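Local coordinates for serine acetyltransferase (Entamoeba histolytica, PDB 3P47), which probably transfers an acetyl group to the hydroxyl of L-serine in amino-acid biosynthesis and is captured here with L-cysteine bound, at residues 189-194 and 222-227; 202-207 and 232-237. One frame throughout, in Å; residues are numbered along the deposited sequence.

Contact 1: residues 189-194 and 222-227; sequences GETAII and TKRHPT. With CYS (cysteine), chain B.
One wall of the cysteine pocket of this left-handed beta-helix is held where the corner 189-192, a type I beta turn, meets the chain returning through 222-227. Arg224 and His225 both reach the ligand carboxylate. Arg224 spans it with two N-H groups, NE to O of the bound cysteine at 2.9 Å and NH2 to its OXT, while His225 NE2 adds a weak bond to the same O. Each is held in turn by the 189-192 corner. Glu190 OE2, met on its anti side, receives Arg224 NH2 at 2.9 Å, nearly straight (169°) and within the guanidinium plane, although the carboxylate stands almost upright to that plane; its OE1 is held by Tyr145. His225 ND1 accepts Thr191 N at 3.1 Å and is also hydrogen-bonded to Thr191 OG1 at 3.0 Å. Gly189 CA sits over the centre of the His225 ring, 3.8 Å from its centroid, and Arg224 CG covers the other face near the rim. With chi1 at 67°, Thr191 swings OG1 between its own N and carbonyl carbon, where it takes Arg224 N at 2.9 Å and, weakly, His225 N. Lys223, bent at chi2 (64°), brings NZ to Thr191 O, His225 O and Thr227 OG1, pinning the loop. Beyond it Ile193 N binds Pro226 O at 3.1 Å, and Ile193 pairs with Thr227 in the parallel bridging of adjacent coils characteristic of hexapeptide-repeat acyltransferases.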
# COMPACT_ATOMS: atom_id res chain seq x y z
N GLY A 189 15.98 -0.17 -7.11
CA GLY A 189 16.84 -1.21 -6.57
C GLY A 189 18.12 -0.78 -5.87
O GLY A 189 18.59 0.34 -5.98
N GLU A 190 18.67 -1.74 -5.13
CA GLU A 190 19.90 -1.62 -4.36
C GLU A 190 21.05 -0.90 -5.08
O GLU A 190 21.80 -0.18 -4.45
CB GLU A 190 20.36 -3.02 -3.93
CG GLU A 190 21.63 -2.96 -3.03
CD GLU A 190 21.94 -4.27 -2.31
OE1 GLU A 190 22.65 -4.24 -1.29
OE2 GLU A 190 21.48 -5.32 -2.77
N THR A 191 21.20 -1.15 -6.37
CA THR A 191 22.32 -0.58 -7.08
C THR A 191 21.93 0.45 -8.10
O THR A 191 22.76 0.89 -8.89
CB THR A 191 23.25 -1.66 -7.69
OG1 THR A 191 22.57 -2.36 -8.73
CG2 THR A 191 23.68 -2.61 -6.61
N ALA A 192 20.67 0.89 -8.04
CA ALA A 192 20.22 2.01 -8.88
C ALA A 192 20.99 3.30 -8.60
O ALA A 192 21.34 3.61 -7.45
CB ALA A 192 18.70 2.19 -8.69
N ILE A 193 21.25 4.08 -9.65
CA ILE A 193 21.86 5.42 -9.48
C ILE A 193 21.00 6.38 -10.24
O ILE A 193 20.73 6.17 -11.43
CB ILE A 193 23.32 5.47 -10.05
CG1 ILE A 193 24.20 4.41 -9.44
CG2 ILE A 193 23.96 6.86 -9.87
CD1 ILE A 193 24.33 4.45 -7.99
N ILE A 194 20.55 7.44 -9.55
CA ILE A 194 19.65 8.37 -10.16
C ILE A 194 20.22 9.80 -9.99
O ILE A 194 20.57 10.23 -8.88
CB ILE A 194 18.23 8.28 -9.50
CG1 ILE A 194 17.66 6.87 -9.67
CG2 ILE A 194 17.37 9.44 -10.00
CD1 ILE A 194 16.35 6.64 -8.91
N THR A 222 26.30 -7.02 -6.57
CA THR A 222 26.85 -6.51 -7.85
C THR A 222 25.92 -5.50 -8.50
O THR A 222 24.70 -5.56 -8.31
CB THR A 222 27.22 -7.57 -8.90
OG1 THR A 222 26.05 -8.01 -9.61
CG2 THR A 222 27.97 -8.72 -8.27
N LYS A 223 26.51 -4.59 -9.28
CA LYS A 223 25.75 -3.59 -10.02
C LYS A 223 24.86 -4.26 -11.07
O LYS A 223 25.31 -4.96 -12.02
CB LYS A 223 26.72 -2.58 -10.65
CG LYS A 223 26.11 -1.68 -11.70
CD LYS A 223 25.03 -0.77 -11.15
CE LYS A 223 24.84 0.42 -12.11
NZ LYS A 223 23.64 1.24 -11.81
N ARG A 224 23.56 -4.05 -10.91
CA ARG A 224 22.60 -4.82 -11.67
C ARG A 224 21.31 -4.06 -11.93
O ARG A 224 20.41 -4.61 -12.54
CB ARG A 224 22.30 -6.17 -10.98
CG ARG A 224 21.65 -6.02 -9.60
CD ARG A 224 21.68 -7.30 -8.76
NE ARG A 224 20.94 -7.08 -7.50
CZ ARG A 224 21.43 -6.50 -6.40
NH1 ARG A 224 22.68 -6.03 -6.36
NH2 ARG A 224 20.64 -6.34 -5.33
N HIS A 225 21.23 -2.80 -11.48
CA HIS A 225 20.04 -1.95 -11.72
C HIS A 225 20.44 -0.71 -12.54
O HIS A 225 21.63 -0.41 -12.68
CB HIS A 225 19.43 -1.54 -10.38
CG HIS A 225 19.06 -2.71 -9.51
ND1 HIS A 225 19.71 -3.00 -8.33
CD2 HIS A 225 18.12 -3.67 -9.67
CE1 HIS A 225 19.18 -4.09 -7.80
NE2 HIS A 225 18.21 -4.51 -8.59
N PRO A 226 19.46 0.03 -13.08
CA PRO A 226 19.91 1.06 -14.05
C PRO A 226 20.63 2.27 -13.45
O PRO A 226 20.52 2.57 -12.26
CB PRO A 226 18.60 1.49 -14.73
CG PRO A 226 17.57 0.37 -14.37
CD PRO A 226 17.98 -0.02 -12.98
N THR A 227 21.38 2.99 -14.28
CA THR A 227 21.93 4.28 -13.87
C THR A 227 21.23 5.31 -14.74
O THR A 227 21.17 5.14 -15.96
CB THR A 227 23.48 4.34 -14.08
OG1 THR A 227 24.12 3.53 -13.09
CG2 THR A 227 24.02 5.79 -13.95
N CYS B . 15.30 -7.80 -5.53
CA CYS B . 16.02 -8.12 -6.80
C CYS B . 17.41 -7.46 -6.85
O CYS B . 18.09 -7.53 -7.85
CB CYS B . 15.17 -7.65 -7.97
SG CYS B . 15.19 -5.91 -7.94
OXT CYS B . 17.86 -6.83 -5.90

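Contact 2: residues 202-207 and 232-237; sequences QSVTLG and VTIGTG
A single backbone hydrogen bond joins Gln202 and Gly237: the N-H of Gly237 meets Gln202 O at 3.1 Å, in the carbonyl plane. The same Gln202 O also receives a CA-H...O contact from Thr236 CA, and a second such contact runs from Gly237 CA to Ser203 O at 3.3 Å. Gly237 has a positive phi (90°), at which a beta carbon would press on the carbonyl O of Thr236, which explains a glycine there.

Apolar packing fills the inner side. Ile234 points toward 202-207 and offers two branches to two residues. Its CG2 meets Val204 CG1 at 3.7 Å, the side chains crossing at about a right angle, whereas its CD1 reaches Leu206 CD2 tip to tip, also at 3.7 Å. The extended end of Ile234 (chi2 171°) carries CD1 that far. The other methyl of Val204, CG2, lies close against backbone oxygen, 3.1 Å from Gly235 O.

A polar side chain takes part through van der Waals contact: Gln202 runs alongside Thr236, pointing the same way, and its bend at chi2 lays the amide against the threonine methyl, NE2 standing 3.4 Å from Thr236 CG2. That NE2 donates to Thr205 OG1 of the third subunit, linking the corner to the trimer interface. Stacked corners enclosing a core of aliphatic side chains are the hallmark of the left-handed parallel beta-helix.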
# COMPACT_ATOMS: atom_id res chain seq x y z
N GLN A 202 3.87 6.70 -10.73
CA GLN A 202 3.37 5.43 -10.20
C GLN A 202 3.80 4.23 -11.07
O GLN A 202 3.98 4.36 -12.30
CB GLN A 202 1.83 5.52 -10.11
CG GLN A 202 1.12 5.74 -11.45
CD GLN A 202 0.84 7.21 -11.77
OE1 GLN A 202 1.62 8.07 -11.45
NE2 GLN A 202 -0.29 7.47 -12.41
N SER A 203 3.99 3.07 -10.44
CA SER A 203 4.28 1.82 -11.16
C SER A 203 5.55 1.82 -11.99
O SER A 203 5.67 0.99 -12.88
CB SER A 203 3.09 1.42 -12.07
OG SER A 203 2.01 0.97 -11.25
N VAL A 204 6.49 2.71 -11.68
CA VAL A 204 7.79 2.69 -12.36
C VAL A 204 8.77 1.76 -11.63
O VAL A 204 8.91 1.82 -10.40
CB VAL A 204 8.39 4.11 -12.45
CG1 VAL A 204 9.89 4.08 -12.71
CG2 VAL A 204 7.67 4.95 -13.50
N THR A 205 9.49 0.94 -12.38
CA THR A 205 10.58 0.13 -11.80
C THR A 205 11.90 0.60 -12.39
O THR A 205 12.01 0.72 -13.61
CB THR A 205 10.41 -1.40 -12.11
OG1 THR A 205 9.35 -1.95 -11.30
CG2 THR A 205 11.71 -2.17 -11.75
N LEU A 206 12.87 0.85 -11.52
CA LEU A 206 14.27 1.03 -11.93
C LEU A 206 14.94 -0.12 -11.20
O LEU A 206 15.31 -0.00 -10.03
CB LEU A 206 14.79 2.39 -11.44
CG LEU A 206 14.28 3.61 -12.21
CD1 LEU A 206 14.65 4.92 -11.56
CD2 LEU A 206 14.85 3.59 -13.65
N GLY A 207 15.03 -1.26 -11.87
CA GLY A 207 15.21 -2.49 -11.11
C GLY A 207 15.83 -3.58 -11.93
O GLY A 207 16.60 -3.30 -12.83
N VAL A 232 15.56 13.48 -16.09
CA VAL A 232 14.91 12.32 -16.69
C VAL A 232 13.52 12.22 -16.10
O VAL A 232 13.36 12.34 -14.88
CB VAL A 232 15.67 11.04 -16.37
CG1 VAL A 232 14.92 9.81 -16.87
CG2 VAL A 232 17.08 11.12 -17.00
N THR A 233 12.54 12.00 -16.96
CA THR A 233 11.13 11.77 -16.55
C THR A 233 10.72 10.37 -16.97
O THR A 233 10.82 9.98 -18.16
CB THR A 233 10.16 12.81 -17.16
OG1 THR A 233 10.66 14.12 -16.89
CG2 THR A 233 8.76 12.69 -16.57
N ILE A 234 10.24 9.59 -16.00
CA ILE A 234 9.87 8.23 -16.30
C ILE A 234 8.37 8.03 -16.09
O ILE A 234 7.87 8.15 -14.97
CB ILE A 234 10.68 7.23 -15.45
CG1 ILE A 234 12.17 7.56 -15.56
CG2 ILE A 234 10.42 5.80 -15.96
CD1 ILE A 234 13.06 6.75 -14.57
N GLY A 235 7.67 7.76 -17.20
CA GLY A 235 6.22 7.70 -17.24
C GLY A 235 5.60 6.53 -16.50
O GLY A 235 6.27 5.53 -16.24
N THR A 236 4.34 6.70 -16.16
CA THR A 236 3.53 5.68 -15.44
C THR A 236 3.72 4.27 -16.02
O THR A 236 3.49 4.05 -17.23
CB THR A 236 2.00 6.08 -15.52
OG1 THR A 236 1.53 5.98 -16.88
CG2 THR A 236 1.78 7.53 -15.09
N GLY A 237 4.16 3.32 -15.20
CA GLY A 237 4.19 1.92 -15.66
C GLY A 237 5.43 1.44 -16.36
O GLY A 237 5.60 0.23 -16.62

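In the fold
Contacts 1 and 2 lie on the same beta-helix, with centres about 14 Å apart, and their segments alternate along the chain. They meet directly: Gly189 N is 3.0 Å from Leu206 O, a probable hydrogen bond, and His225 CD2 packs 3.2 Å from Gly207 C. Contact 1 supplies Arg224 and His225 to the cysteine, whose site is completed by His210 and by Asp116 and Asp181 of the second subunit. Contact 2 provides buried core and trimer packing; the Gln202 side chain comes, at its nearest atoms, within about 6 Å of another bound cysteine, not the one held by Arg224 and His225. Strand 205-207 thus backs the histidine, while a second subunit closes the site.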